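PDB 3UMV: deoxyribodipyrimidine photo-lyase from Oryza sativa Japonica Group, which repairs UV-damaged DNA by using light and FAD to split cyclobutane pyrimidine dimers back into two separate pyrimidines. Local coordinates for residues A[112-117]-A[122-127]; A[367-372]-A[422-427]; A[379-384]-A[389-394]. All blocks are in the same frame, centred on the assembly; numbering follows the deposited sequence.

Contact 1 of 3, residues A[112-117]-A[122-127]; sequences FLFTGG and PALVQR. Unlike the reference sequence in segment 122-127: Gln-126 (reference Arg). With URE (urea), chain N.
A bound urea gives one N-H to the strand: its N1 donates to Leu-113 O at 3.2 Å, with an N-H...O angle of 153°. The rings of Phe-112 and Phe-114 lie beside this urea and also meet Leu-124 of the following helix. The CD1 methyl of Leu-124 sits over one face of the Phe-112 ring as a CH-pi contact, 4.1 Å from its centroid. Leu-124 CD2 comes to the edge of the Phe-114 ring, in its plane, and Phe-114 CZ packs on Leu-124 CB at 3.8 Å. With CG anti to the backbone N (chi1 173°), the forked end of Leu-124 reaches both rings. Arg-127 brings NH1 near Phe-114 CZ, while its NE pairs with Glu-215. If Phe-114 gave way to an alanine, Leu-124 would probably lose a packing partner and a gap would open beside the urea and Arg-127. Strand 111-114 is an edge strand of the sheet in the photolyase alpha/beta domain. Strand residues 112-114 and helix residues 122-127 run at 142° to each other, closer to antiparallel than parallel. No hydrogen bond joins the two segments, so apolar contacts hold helix and strand together, with the exposed Arg-127 adding only a long NH1 contact.

Contact 2 of 3, residues A[367-372]-A[422-427]; sequences QLENAK and DKYEID. With FAD (flavin-adenine dinucleotide), chain I.
A Schellman motif ends helix 365-369, and from within it Glu-369, the last helical residue, reaches across to Lys-423 and Tyr-424 at the end of helix 410-424. Both helices belong to the helical FAD-binding part of the photolyase. Ala-371, with positive phi, is the C-prime residue of the motif. Lys-372 N bonds to Gln-367 O, and Ala-371 N bonds to Leu-368 O.

The contact rests on one oxygen. Glu-369 OE1 accepts from Tyr-424 OH at 2.6 Å through its anti lone pair. The same OE1 takes Lys-423 NZ at 2.8 Å on its syn lone pair, and this bond is a salt bridge. Glu-369 is extended, and its chi1 of 179° turns CG away from the backbone N, which carries the carboxylate over to the other helix. The carboxylate and the Tyr-424 ring are nearly perpendicular, 82° apart. The carboxylate carbon lies in the ring plane, at the ring edge. Lys-423 is also extended. Its CG packs on one face of the Tyr-424 ring, 3.7 Å above the plane and over the centre. The two residues are adjacent at one helix end, and their donors converge on OE1.

Further partners surround these groups. Lys-423 NZ also pairs with Glu-234 and bonds to Tyr-419 OH. That same hydroxyl bonds to Glu-369 OE2, so both carboxylate oxygens are held. The lysine is therefore probably kept charged by its two acidic neighbours.

Past the helix end, the chain runs on to the flavin. The carboxylate of Asp-427 forms a salt bridge with Arg-396 and a hydrogen bond with Ser-285. Its backbone serves the cofactor: FAD N3 donates to Asp-427 O at 2.7 Å, with an N-H...O angle of 161°.

Contact 3 of 3, residues A[379-384]-A[389-394]; sequences NASQLE and GKMHGF. With URE (urea), chain J; FAD (flavin-adenine dinucleotide), chain I; EDO (1,2-ethanediol), chain C.
Glu-384 and Met-391 reach past each other where helix 376-388 ends and the chain turns toward FAD. Glu-384 points toward the 389-394 segment as an extended chain. Its carboxylate lies alongside the backbone of Met-391 and His-392. His-392 N donates to Glu-384 OE2 at 2.9 Å, and the bond is nearly straight at 164°. The N-H comes from above the carboxylate, 58° out of its plane. Tyr-475 OH gives OE2 a second bond. A bound urea lies beside the site, its O 3.0 Å from Glu-384 OE1.

Met-391 runs the other way, back to the helix. A bend at its last torsion (chi3 -50°) lays the terminal methyl CE against Ser-381 O at 3.3 Å. Its SD meets Ser-381 CB at 3.8 Å. The hydroxyl of Ser-381 is turned elsewhere and bonds to Trp-378 O.

Gly-389 is the first residue to leave the helix, with positive phi. Its N makes a weak bond to Glu-384 O, 3.3 Å long. Lys-390 then points away from the helix, to the cofactor. Its NZ donates to FAD O2P at 2.8 Å and to FAD O5' at 3.0 Å. A molecule of 1,2-ethanediol, probably from the crystallisation liquor, also bonds to it. Gly-393 lies close to the FAD ribityl chain, and a CB there would clash with O4'.

Gln-382, whose CB points away from the 389-394 segment, accepts through OE1 from NE1 of Trp-399, a predicted electron-transfer residue. Glu-384 is buried, but two donors grip its OE2, which probably helps it stay ionised. By holding His-392 N, the carboxylate probably helps hold the turn from which Lys-390 reaches the FAD phosphate.

In the fold
Contact 1 comes first along the chain, in the alpha/beta domain, where it joins an outermost strand of the sheet to the next helix. Contacts 2 and 3 follow in the helical FAD-binding part. Their centres lie about 34 and 39 Å from that of contact 1, and neither touches it. The centres of contacts 2 and 3 are about 9 Å apart, and contact 3 is nested within the loop that contact 2 closes. They touch: Ile-426 N lies 2.9 Å from Gly-389 O, a probable hydrogen bond. Contacts 2 and 3 thus bind one cofactor from neighbouring pieces of the helical part, at the flavin and at the phosphate and ribityl chain, while contact 1 lies away from FAD.

Contact 1 of 3, residues A[112-117]-A[122-127]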
loop_
_atom_site.group_PDB
_atom_site.type_symbol
_atom_site.label_atom_id
_atom_site.label_comp_id
_atom_site.label_asym_id
_atom_site.label_seq_id
_atom_site.Cartn_x
_atom_site.Cartn_y
_atom_site.Cartn_z
ATOM N N PHE A 112 -8.724 -0.515 -20.737
ATOM C CA PHE A 112 -7.507 -0.645 -21.535
ATOM C C PHE A 112 -6.339 -1.134 -20.676
ATOM O O PHE A 112 -5.973 -0.489 -19.695
ATOM C CB PHE A 112 -7.123 0.701 -22.152
ATOM C CG PHE A 112 -8.084 1.186 -23.204
ATOM C CD1 PHE A 112 -7.855 0.928 -24.542
ATOM C CD2 PHE A 112 -9.214 1.901 -22.848
ATOM C CE1 PHE A 112 -8.740 1.377 -25.517
ATOM C CE2 PHE A 112 -10.111 2.356 -23.819
ATOM C CZ PHE A 112 -9.871 2.093 -25.154
ATOM N N LEU A 113 -5.763 -2.271 -21.051
ATOM C CA LEU A 113 -4.588 -2.800 -20.371
ATOM C C LEU A 113 -3.336 -2.603 -21.214
ATOM O O LEU A 113 -3.261 -3.084 -22.345
ATOM C CB LEU A 113 -4.763 -4.284 -20.063
ATOM C CG LEU A 113 -3.566 -4.859 -19.302
ATOM C CD1 LEU A 113 -3.395 -4.147 -17.981
ATOM C CD2 LEU A 113 -3.723 -6.362 -19.088
ATOM N N PHE A 114 -2.352 -1.904 -20.653
ATOM C CA PHE A 114 -1.096 -1.631 -21.353
ATOM C C PHE A 114 0.080 -2.275 -20.617
ATOM O O PHE A 114 0.334 -1.968 -19.449
ATOM C CB PHE A 114 -0.875 -0.120 -21.465
ATOM C CG PHE A 114 -1.899 0.586 -22.322
ATOM C CD1 PHE A 114 -2.730 1.556 -21.782
ATOM C CD2 PHE A 114 -2.029 0.277 -23.662
ATOM C CE1 PHE A 114 -3.664 2.215 -22.573
ATOM C CE2 PHE A 114 -2.966 0.925 -24.459
ATOM C CZ PHE A 114 -3.788 1.891 -23.916
ATOM N N THR A 115 0.796 -3.176 -21.281
ATOM C CA THR A 115 1.914 -3.843 -20.619
ATOM C C THR A 115 3.294 -3.291 -21.007
ATOM O O THR A 115 4.325 -3.795 -20.557
ATOM C CB THR A 115 1.850 -5.375 -20.799
ATOM O OG1 THR A 115 1.692 -5.699 -22.184
ATOM C CG2 THR A 115 0.663 -5.929 -20.027
ATOM N N GLY A 116 3.303 -2.238 -21.815
ATOM C CA GLY A 116 4.546 -1.627 -22.256
ATOM C C GLY A 116 5.049 -0.529 -21.335
ATOM O O GLY A 116 6.229 -0.193 -21.357
ATOM N N GLY A 117 4.160 0.031 -20.522
ATOM C CA GLY A 117 4.549 1.067 -19.582
ATOM C C GLY A 117 3.640 2.274 -19.672
ATOM O O GLY A 117 2.771 2.331 -20.546
ATOM N N PRO A 122 -0.376 8.436 -22.405
ATOM C CA PRO A 122 -0.565 9.622 -23.244
ATOM C C PRO A 122 -0.850 9.263 -24.702
ATOM O O PRO A 122 -1.599 9.974 -25.387
ATOM C CB PRO A 122 0.771 10.366 -23.114
ATOM C CG PRO A 122 1.729 9.388 -22.554
ATOM C CD PRO A 122 0.913 8.469 -21.692
ATOM N N ALA A 123 -0.256 8.174 -25.177
ATOM C CA ALA A 123 -0.525 7.721 -26.531
ATOM C C ALA A 123 -2.021 7.479 -26.720
ATOM O O ALA A 123 -2.603 7.918 -27.712
ATOM C CB ALA A 123 0.268 6.463 -26.845
ATOM N N LEU A 124 -2.636 6.779 -25.766
ATOM C CA LEU A 124 -4.066 6.493 -25.845
ATOM C C LEU A 124 -4.890 7.776 -25.788
ATOM O O LEU A 124 -5.805 7.977 -26.586
ATOM C CB LEU A 124 -4.504 5.540 -24.733
ATOM C CG LEU A 124 -6.018 5.339 -24.658
ATOM C CD1 LEU A 124 -6.481 4.430 -25.777
ATOM C CD2 LEU A 124 -6.426 4.752 -23.315
ATOM N N VAL A 125 -4.553 8.648 -24.845
ATOM C CA VAL A 125 -5.277 9.896 -24.665
ATOM C C VAL A 125 -5.342 10.680 -25.979
ATOM O O VAL A 125 -6.374 11.281 -26.309
ATOM C CB VAL A 125 -4.644 10.751 -23.532
ATOM C CG1 VAL A 125 -5.109 12.197 -23.618
ATOM C CG2 VAL A 125 -4.966 10.153 -22.166
ATOM N N GLN A 126 -4.252 10.647 -26.745
ATOM C CA GLN A 126 -4.200 11.372 -28.018
ATOM C C GLN A 126 -4.973 10.689 -29.148
ATOM O O GLN A 126 -5.619 11.369 -29.943
ATOM C CB GLN A 126 -2.752 11.650 -28.431
ATOM C CG GLN A 126 -2.091 12.696 -27.553
ATOM C CD GLN A 126 -0.624 12.888 -27.860
ATOM O OE1 GLN A 126 0.239 12.389 -27.137
ATOM N NE2 GLN A 126 -0.330 13.630 -28.922
ATOM N N ARG A 127 -4.922 9.359 -29.214
ATOM C CA ARG A 127 -5.680 8.619 -30.228
ATOM C C ARG A 127 -7.182 8.861 -30.051
ATOM O O ARG A 127 -7.919 9.010 -31.027
ATOM C CB ARG A 127 -5.405 7.113 -30.151
ATOM C CG ARG A 127 -4.036 6.679 -30.642
ATOM C CD ARG A 127 -4.011 5.176 -30.947
ATOM N NE ARG A 127 -4.347 4.354 -29.783
ATOM C CZ ARG A 127 -3.470 3.995 -28.854
ATOM N NH1 ARG A 127 -3.846 3.240 -27.824
ATOM N NH2 ARG A 127 -2.211 4.399 -28.948
HETATM C C URE N . -4.991 -1.640 -25.825
HETATM O O URE N . -6.033 -2.054 -25.346
HETATM N N1 URE N . -3.849 -1.979 -25.285
HETATM N N2 URE N . -5.017 -0.850 -26.869
#

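Contact 2 of 3, residues A[367-372]-A[422-427]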
loop_
_atom_site.group_PDB
_atom_site.type_symbol
_atom_site.label_atom_id
_atom_site.label_comp_id
_atom_site.label_asym_id
_atom_site.label_seq_id
_atom_site.Cartn_x
_atom_site.Cartn_y
_atom_site.Cartn_z
ATOM N N GLN A 367 22.521 -14.190 4.859
ATOM C CA GLN A 367 22.260 -14.914 6.107
ATOM C C GLN A 367 20.928 -14.511 6.746
ATOM O O GLN A 367 20.199 -15.366 7.255
ATOM C CB GLN A 367 23.395 -14.702 7.105
ATOM C CG GLN A 367 24.671 -15.463 6.740
ATOM C CD GLN A 367 25.892 -14.984 7.502
ATOM O OE1 GLN A 367 25.903 -13.892 8.056
ATOM N NE2 GLN A 367 26.948 -15.807 7.517
ATOM N N LEU A 368 20.632 -13.216 6.730
ATOM C CA LEU A 368 19.341 -12.728 7.209
ATOM C C LEU A 368 18.217 -13.258 6.335
ATOM O O LEU A 368 17.214 -13.783 6.830
ATOM C CB LEU A 368 19.330 -11.199 7.230
ATOM C CG LEU A 368 20.288 -10.549 8.236
ATOM C CD1 LEU A 368 20.462 -9.052 7.983
ATOM C CD2 LEU A 368 19.845 -10.812 9.675
ATOM N N GLU A 369 18.373 -13.119 5.028
ATOM C CA GLU A 369 17.326 -13.548 4.104
ATOM C C GLU A 369 16.963 -15.020 4.286
ATOM O O GLU A 369 15.799 -15.407 4.171
ATOM C CB GLU A 369 17.747 -13.310 2.665
ATOM C CG GLU A 369 16.697 -13.778 1.678
ATOM C CD GLU A 369 16.850 -13.152 0.326
ATOM O OE1 GLU A 369 15.956 -13.369 -0.507
ATOM O OE2 GLU A 369 17.852 -12.440 0.089
ATOM N N ASN A 370 17.966 -15.844 4.554
ATOM C CA ASN A 370 17.740 -17.273 4.704
ATOM C C ASN A 370 17.489 -17.712 6.144
ATOM O O ASN A 370 17.449 -18.913 6.427
ATOM C CB ASN A 370 18.899 -18.062 4.086
ATOM C CG ASN A 370 18.926 -17.948 2.576
ATOM O OD1 ASN A 370 19.692 -17.163 2.008
ATOM N ND2 ASN A 370 18.065 -18.710 1.917
ATOM N N ALA A 371 17.311 -16.736 7.036
ATOM C CA ALA A 371 16.960 -16.985 8.431
ATOM C C ALA A 371 17.988 -17.859 9.155
ATOM O O ALA A 371 17.635 -18.845 9.810
ATOM C CB ALA A 371 15.545 -17.587 8.540
ATOM N N LYS A 372 19.255 -17.468 9.037
ATOM C CA LYS A 372 20.360 -18.212 9.633
ATOM C C LYS A 372 21.026 -17.508 10.822
ATOM O O LYS A 372 22.250 -17.527 10.952
ATOM C CB LYS A 372 21.414 -18.541 8.568
ATOM C CG LYS A 372 20.871 -19.261 7.329
ATOM C CD LYS A 372 20.351 -20.652 7.644
ATOM C CE LYS A 372 19.965 -21.388 6.359
ATOM N NZ LYS A 372 19.407 -22.750 6.611
ATOM N N ASP A 422 10.133 -5.589 0.708
ATOM C CA ASP A 422 9.622 -5.429 -0.650
ATOM C C ASP A 422 9.688 -6.721 -1.466
ATOM O O ASP A 422 8.858 -6.945 -2.340
ATOM C CB ASP A 422 10.378 -4.298 -1.347
ATOM C CG ASP A 422 9.970 -2.914 -0.835
ATOM O OD1 ASP A 422 9.180 -2.805 0.139
ATOM O OD2 ASP A 422 10.412 -1.923 -1.440
ATOM N N LYS A 423 10.672 -7.576 -1.186
ATOM C CA LYS A 423 10.777 -8.833 -1.909
ATOM C C LYS A 423 9.662 -9.821 -1.546
ATOM O O LYS A 423 9.074 -10.443 -2.421
ATOM C CB LYS A 423 12.147 -9.479 -1.666
ATOM C CG LYS A 423 12.315 -10.837 -2.289
ATOM C CD LYS A 423 13.778 -11.243 -2.271
ATOM C CE LYS A 423 14.014 -12.464 -3.144
ATOM N NZ LYS A 423 15.461 -12.857 -3.186
ATOM N N TYR A 424 9.393 -9.957 -0.251
ATOM C CA TYR A 424 8.558 -11.037 0.261
ATOM C C TYR A 424 7.131 -10.674 0.675
ATOM O O TYR A 424 6.230 -11.523 0.609
ATOM C CB TYR A 424 9.276 -11.706 1.444
ATOM C CG TYR A 424 10.497 -12.497 1.001
ATOM C CD1 TYR A 424 11.788 -12.058 1.273
ATOM C CD2 TYR A 424 10.345 -13.666 0.287
ATOM C CE1 TYR A 424 12.904 -12.801 0.867
ATOM C CE2 TYR A 424 11.448 -14.408 -0.124
ATOM C CZ TYR A 424 12.715 -13.963 0.160
ATOM O OH TYR A 424 13.796 -14.707 -0.252
ATOM N N GLU A 425 6.915 -9.450 1.149
ATOM C CA GLU A 425 5.590 -9.091 1.649
ATOM C C GLU A 425 4.590 -8.860 0.513
ATOM O O GLU A 425 4.888 -8.217 -0.491
ATOM C CB GLU A 425 5.643 -7.858 2.561
ATOM C CG GLU A 425 6.516 -7.984 3.775
ATOM C CD GLU A 425 5.859 -8.720 4.941
ATOM O OE1 GLU A 425 6.366 -8.598 6.070
ATOM O OE2 GLU A 425 4.838 -9.402 4.737
ATOM N N ILE A 426 3.388 -9.390 0.684
ATOM C CA ILE A 426 2.328 -9.162 -0.283
ATOM C C ILE A 426 1.855 -7.710 -0.242
ATOM O O ILE A 426 1.357 -7.190 -1.232
ATOM C CB ILE A 426 1.159 -10.147 -0.066
ATOM C CG1 ILE A 426 0.171 -10.057 -1.234
ATOM C CG2 ILE A 426 0.492 -9.931 1.298
ATOM C CD1 ILE A 426 0.815 -10.300 -2.564
ATOM N N ASP A 427 2.073 -7.050 0.891
ATOM C CA ASP A 427 1.645 -5.671 1.107
ATOM C C ASP A 427 2.800 -4.659 1.004
ATOM O O ASP A 427 2.653 -3.479 1.348
ATOM C CB ASP A 427 0.878 -5.553 2.452
ATOM C CG ASP A 427 1.713 -5.986 3.663
ATOM O OD1 ASP A 427 2.957 -6.016 3.578
ATOM O OD2 ASP A 427 1.119 -6.295 4.718
HETATM P PA FAD I . -4.215 -4.741 11.081
HETATM O O1A FAD I . -3.671 -4.722 12.478
HETATM O O2A FAD I . -5.530 -5.455 10.932
HETATM O O5B FAD I . -4.316 -3.229 10.567
HETATM C C5B FAD I . -5.320 -2.808 9.670
HETATM C C4B FAD I . -4.746 -1.778 8.692
HETATM O O4B FAD I . -4.210 -0.648 9.364
HETATM C C3B FAD I . -3.581 -2.338 7.900
HETATM O O3B FAD I . -4.021 -3.080 6.787
HETATM C C2B FAD I . -2.882 -1.079 7.480
HETATM O O2B FAD I . -3.602 -0.465 6.428
HETATM C C1B FAD I . -3.046 -0.208 8.700
HETATM N N9A FAD I . -1.875 -0.315 9.586
HETATM C C8A FAD I . -1.706 -1.152 10.657
HETATM N N7A FAD I . -0.485 -0.902 11.184
HETATM C C5A FAD I . 0.127 0.070 10.452
HETATM C C6A FAD I . 1.365 0.721 10.526
HETATM N N6A FAD I . 2.219 0.505 11.526
HETATM N N1A FAD I . 1.682 1.696 9.606
HETATM C C2A FAD I . 0.780 2.034 8.624
HETATM N N3A FAD I . -0.436 1.391 8.549
HETATM C C4A FAD I . -0.754 0.440 9.455
HETATM N N1 FAD I . 2.374 -2.205 6.150
HETATM C C2 FAD I . 2.053 -2.365 4.834
HETATM O O2 FAD I . 0.892 -2.134 4.497
HETATM N N3 FAD I . 3.017 -2.748 3.917
HETATM C C4 FAD I . 4.316 -2.992 4.323
HETATM O O4 FAD I . 5.172 -3.340 3.503
HETATM C C4X FAD I . 4.635 -2.815 5.664
HETATM N N5 FAD I . 5.905 -3.055 6.134
HETATM C C5X FAD I . 6.208 -2.854 7.467
HETATM C C6 FAD I . 7.513 -3.069 7.929
HETATM C C7 FAD I . 7.822 -2.872 9.279
HETATM C C7M FAD I . 9.236 -3.097 9.747
HETATM C C8 FAD I . 6.814 -2.468 10.159
HETATM C C8M FAD I . 7.082 -2.245 11.617
HETATM C C9 FAD I . 5.525 -2.272 9.692
HETATM C C9A FAD I . 5.224 -2.459 8.355
HETATM N N10 FAD I . 3.936 -2.263 7.900
HETATM C C10 FAD I . 3.662 -2.434 6.565
HETATM C "C1'" FAD I . 2.811 -1.833 8.831
HETATM C "C2'" FAD I . 2.021 -3.018 9.470
HETATM O "O2'" FAD I . 2.849 -4.037 10.045
HETATM C "C3'" FAD I . 1.037 -3.707 8.507
HETATM O "O3'" FAD I . 0.239 -2.732 7.889
HETATM C "C4'" FAD I . 0.116 -4.715 9.198
HETATM O "O4'" FAD I . 0.892 -5.717 9.828
HETATM C "C5'" FAD I . -0.817 -5.308 8.144
HETATM O "O5'" FAD I . -1.546 -6.435 8.565
HETATM P P FAD I . -3.130 -6.302 8.793
HETATM O O1P FAD I . -3.797 -5.677 7.584
HETATM O O2P FAD I . -3.696 -7.656 9.136
HETATM O O3P FAD I . -3.073 -5.349 10.093
#

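Contact 3 of 3, residues A[379-384]-A[389-394]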
loop_
_atom_site.group_PDB
_atom_site.type_symbol
_atom_site.label_atom_id
_atom_site.label_comp_id
_atom_site.label_asym_id
_atom_site.label_seq_id
_atom_site.Cartn_x
_atom_site.Cartn_y
_atom_site.Cartn_z
ATOM N N ASN A 379 14.434 -15.702 13.352
ATOM C CA ASN A 379 14.335 -16.621 12.235
ATOM C C ASN A 379 12.891 -16.934 11.875
ATOM O O ASN A 379 12.555 -16.994 10.693
ATOM C CB ASN A 379 15.072 -17.935 12.538
ATOM C CG ASN A 379 16.576 -17.775 12.627
ATOM O OD1 ASN A 379 17.259 -18.660 13.152
ATOM N ND2 ASN A 379 17.107 -16.668 12.125
ATOM N N ALA A 380 12.047 -17.144 12.889
ATOM C CA ALA A 380 10.632 -17.446 12.673
ATOM C C ALA A 380 9.922 -16.294 11.965
ATOM O O ALA A 380 9.139 -16.515 11.056
ATOM C CB ALA A 380 9.924 -17.792 14.027
ATOM N N SER A 381 10.211 -15.068 12.385
ATOM C CA SER A 381 9.575 -13.907 11.774
ATOM C C SER A 381 9.994 -13.778 10.313
ATOM O O SER A 381 9.166 -13.519 9.444
ATOM C CB SER A 381 9.865 -12.626 12.564
ATOM O OG SER A 381 11.217 -12.214 12.470
ATOM N N GLN A 382 11.275 -14.013 10.034
ATOM C CA GLN A 382 11.744 -13.993 8.654
ATOM C C GLN A 382 11.087 -15.073 7.795
ATOM O O GLN A 382 10.686 -14.807 6.663
ATOM C CB GLN A 382 13.278 -14.090 8.611
ATOM C CG GLN A 382 13.853 -14.235 7.221
ATOM C CD GLN A 382 13.726 -12.978 6.376
ATOM O OE1 GLN A 382 13.559 -11.873 6.895
ATOM N NE2 GLN A 382 13.811 -13.143 5.065
ATOM N N LEU A 383 10.946 -16.285 8.340
ATOM C CA LEU A 383 10.328 -17.374 7.592
ATOM C C LEU A 383 8.838 -17.162 7.374
ATOM O O LEU A 383 8.290 -17.603 6.358
ATOM C CB LEU A 383 10.561 -18.713 8.295
ATOM C CG LEU A 383 12.026 -19.159 8.276
ATOM C CD1 LEU A 383 12.267 -20.291 9.260
ATOM C CD2 LEU A 383 12.474 -19.556 6.865
ATOM N N GLU A 384 8.177 -16.499 8.322
ATOM C CA GLU A 384 6.758 -16.216 8.165
ATOM C C GLU A 384 6.604 -15.326 6.938
ATOM O O GLU A 384 5.788 -15.602 6.071
ATOM C CB GLU A 384 6.151 -15.565 9.409
ATOM C CG GLU A 384 4.617 -15.416 9.319
ATOM C CD GLU A 384 3.992 -14.741 10.530
ATOM O OE1 GLU A 384 2.829 -15.069 10.839
ATOM O OE2 GLU A 384 4.635 -13.881 11.168
ATOM N N GLY A 389 4.145 -14.755 3.329
ATOM C CA GLY A 389 3.978 -13.493 2.623
ATOM C C GLY A 389 3.368 -12.353 3.430
ATOM O O GLY A 389 3.067 -11.280 2.899
ATOM N N LYS A 390 3.188 -12.557 4.726
ATOM C CA LYS A 390 2.664 -11.494 5.571
ATOM C C LYS A 390 3.136 -11.760 6.992
ATOM O O LYS A 390 2.600 -12.625 7.682
ATOM C CB LYS A 390 1.130 -11.437 5.485
ATOM C CG LYS A 390 0.487 -10.275 6.245
ATOM C CD LYS A 390 -1.038 -10.237 6.050
ATOM C CE LYS A 390 -1.709 -9.154 6.892
ATOM N NZ LYS A 390 -1.681 -9.456 8.377
ATOM N N MET A 391 4.171 -11.045 7.409
ATOM C CA MET A 391 4.727 -11.230 8.748
ATOM C C MET A 391 3.810 -10.535 9.733
ATOM O O MET A 391 3.264 -9.481 9.425
ATOM C CB MET A 391 6.117 -10.620 8.848
ATOM C CG MET A 391 6.792 -10.851 10.193
ATOM S SD MET A 391 8.321 -9.906 10.398
ATOM C CE MET A 391 9.181 -10.318 8.881
ATOM N N HIS A 392 3.629 -11.129 10.911
ATOM C CA HIS A 392 2.765 -10.545 11.911
ATOM C C HIS A 392 3.222 -9.136 12.289
ATOM O O HIS A 392 4.419 -8.896 12.507
ATOM C CB HIS A 392 2.714 -11.424 13.161
ATOM C CG HIS A 392 1.793 -10.894 14.204
ATOM N ND1 HIS A 392 0.483 -11.307 14.313
ATOM C CD2 HIS A 392 1.978 -9.963 15.170
ATOM C CE1 HIS A 392 -0.101 -10.654 15.299
ATOM N NE2 HIS A 392 0.787 -9.844 15.845
ATOM N N GLY A 393 2.268 -8.213 12.372
ATOM C CA GLY A 393 2.569 -6.803 12.571
ATOM C C GLY A 393 3.468 -6.509 13.756
ATOM O O GLY A 393 4.360 -5.652 13.686
ATOM N N PHE A 394 3.246 -7.205 14.864
ATOM C CA PHE A 394 4.101 -6.986 16.019
ATOM C C PHE A 394 5.517 -7.491 15.701
ATOM O O PHE A 394 6.502 -6.838 16.020
ATOM C CB PHE A 394 3.560 -7.675 17.270
ATOM C CG PHE A 394 4.391 -7.407 18.488
ATOM C CD1 PHE A 394 4.127 -6.307 19.291
ATOM C CD2 PHE A 394 5.467 -8.220 18.802
ATOM C CE1 PHE A 394 4.899 -6.047 20.407
ATOM C CE2 PHE A 394 6.245 -7.960 19.917
ATOM C CZ PHE A 394 5.958 -6.873 20.716
HETATM C C URE J . -0.266 -12.730 10.157
HETATM O O URE J . 0.923 -12.954 9.929
HETATM N N1 URE J . -0.836 -13.189 11.249
HETATM N N2 URE J . -1.007 -12.172 9.232
HETATM P PA FAD I . -4.215 -4.741 11.081
HETATM O O1A FAD I . -3.671 -4.722 12.478
HETATM O O2A FAD I . -5.530 -5.455 10.932
HETATM O O5B FAD I . -4.316 -3.229 10.567
HETATM C C5B FAD I . -5.320 -2.808 9.670
HETATM C C4B FAD I . -4.746 -1.778 8.692
HETATM O O4B FAD I . -4.210 -0.648 9.364
HETATM C C3B FAD I . -3.581 -2.338 7.900
HETATM O O3B FAD I . -4.021 -3.080 6.787
HETATM C C2B FAD I . -2.882 -1.079 7.480
HETATM O O2B FAD I . -3.602 -0.465 6.428
HETATM C C1B FAD I . -3.046 -0.208 8.700
HETATM N N9A FAD I . -1.875 -0.315 9.586
HETATM C C8A FAD I . -1.706 -1.152 10.657
HETATM N N7A FAD I . -0.485 -0.902 11.184
HETATM C C5A FAD I . 0.127 0.070 10.452
HETATM C C6A FAD I . 1.365 0.721 10.526
HETATM N N6A FAD I . 2.219 0.505 11.526
HETATM N N1A FAD I . 1.682 1.696 9.606
HETATM C C2A FAD I . 0.780 2.034 8.624
HETATM N N3A FAD I . -0.436 1.391 8.549
HETATM C C4A FAD I . -0.754 0.440 9.455
HETATM N N1 FAD I . 2.374 -2.205 6.150
HETATM C C2 FAD I . 2.053 -2.365 4.834
HETATM O O2 FAD I . 0.892 -2.134 4.497
HETATM N N3 FAD I . 3.017 -2.748 3.917
HETATM C C4 FAD I . 4.316 -2.992 4.323
HETATM O O4 FAD I . 5.172 -3.340 3.503
HETATM C C4X FAD I . 4.635 -2.815 5.664
HETATM N N5 FAD I . 5.905 -3.055 6.134
HETATM C C5X FAD I . 6.208 -2.854 7.467
HETATM C C6 FAD I . 7.513 -3.069 7.929
HETATM C C7 FAD I . 7.822 -2.872 9.279
HETATM C C7M FAD I . 9.236 -3.097 9.747
HETATM C C8 FAD I . 6.814 -2.468 10.159
HETATM C C8M FAD I . 7.082 -2.245 11.617
HETATM C C9 FAD I . 5.525 -2.272 9.692
HETATM C C9A FAD I . 5.224 -2.459 8.355
HETATM N N10 FAD I . 3.936 -2.263 7.900
HETATM C C10 FAD I . 3.662 -2.434 6.565
HETATM C "C1'" FAD I . 2.811 -1.833 8.831
HETATM C "C2'" FAD I . 2.021 -3.018 9.470
HETATM O "O2'" FAD I . 2.849 -4.037 10.045
HETATM C "C3'" FAD I . 1.037 -3.707 8.507
HETATM O "O3'" FAD I . 0.239 -2.732 7.889
HETATM C "C4'" FAD I . 0.116 -4.715 9.198
HETATM O "O4'" FAD I . 0.892 -5.717 9.828
HETATM C "C5'" FAD I . -0.817 -5.308 8.144
HETATM O "O5'" FAD I . -1.546 -6.435 8.565
HETATM P P FAD I . -3.130 -6.302 8.793
HETATM O O1P FAD I . -3.797 -5.677 7.584
HETATM O O2P FAD I . -3.696 -7.656 9.136
HETATM O O3P FAD I . -3.073 -5.349 10.093
HETATM C C1 EDO C . -3.380 -13.798 7.142
HETATM O O1 EDO C . -2.061 -13.667 7.512
HETATM C C2 EDO C . -4.167 -12.683 7.193
HETATM O O2 EDO C . -3.819 -11.706 8.098
#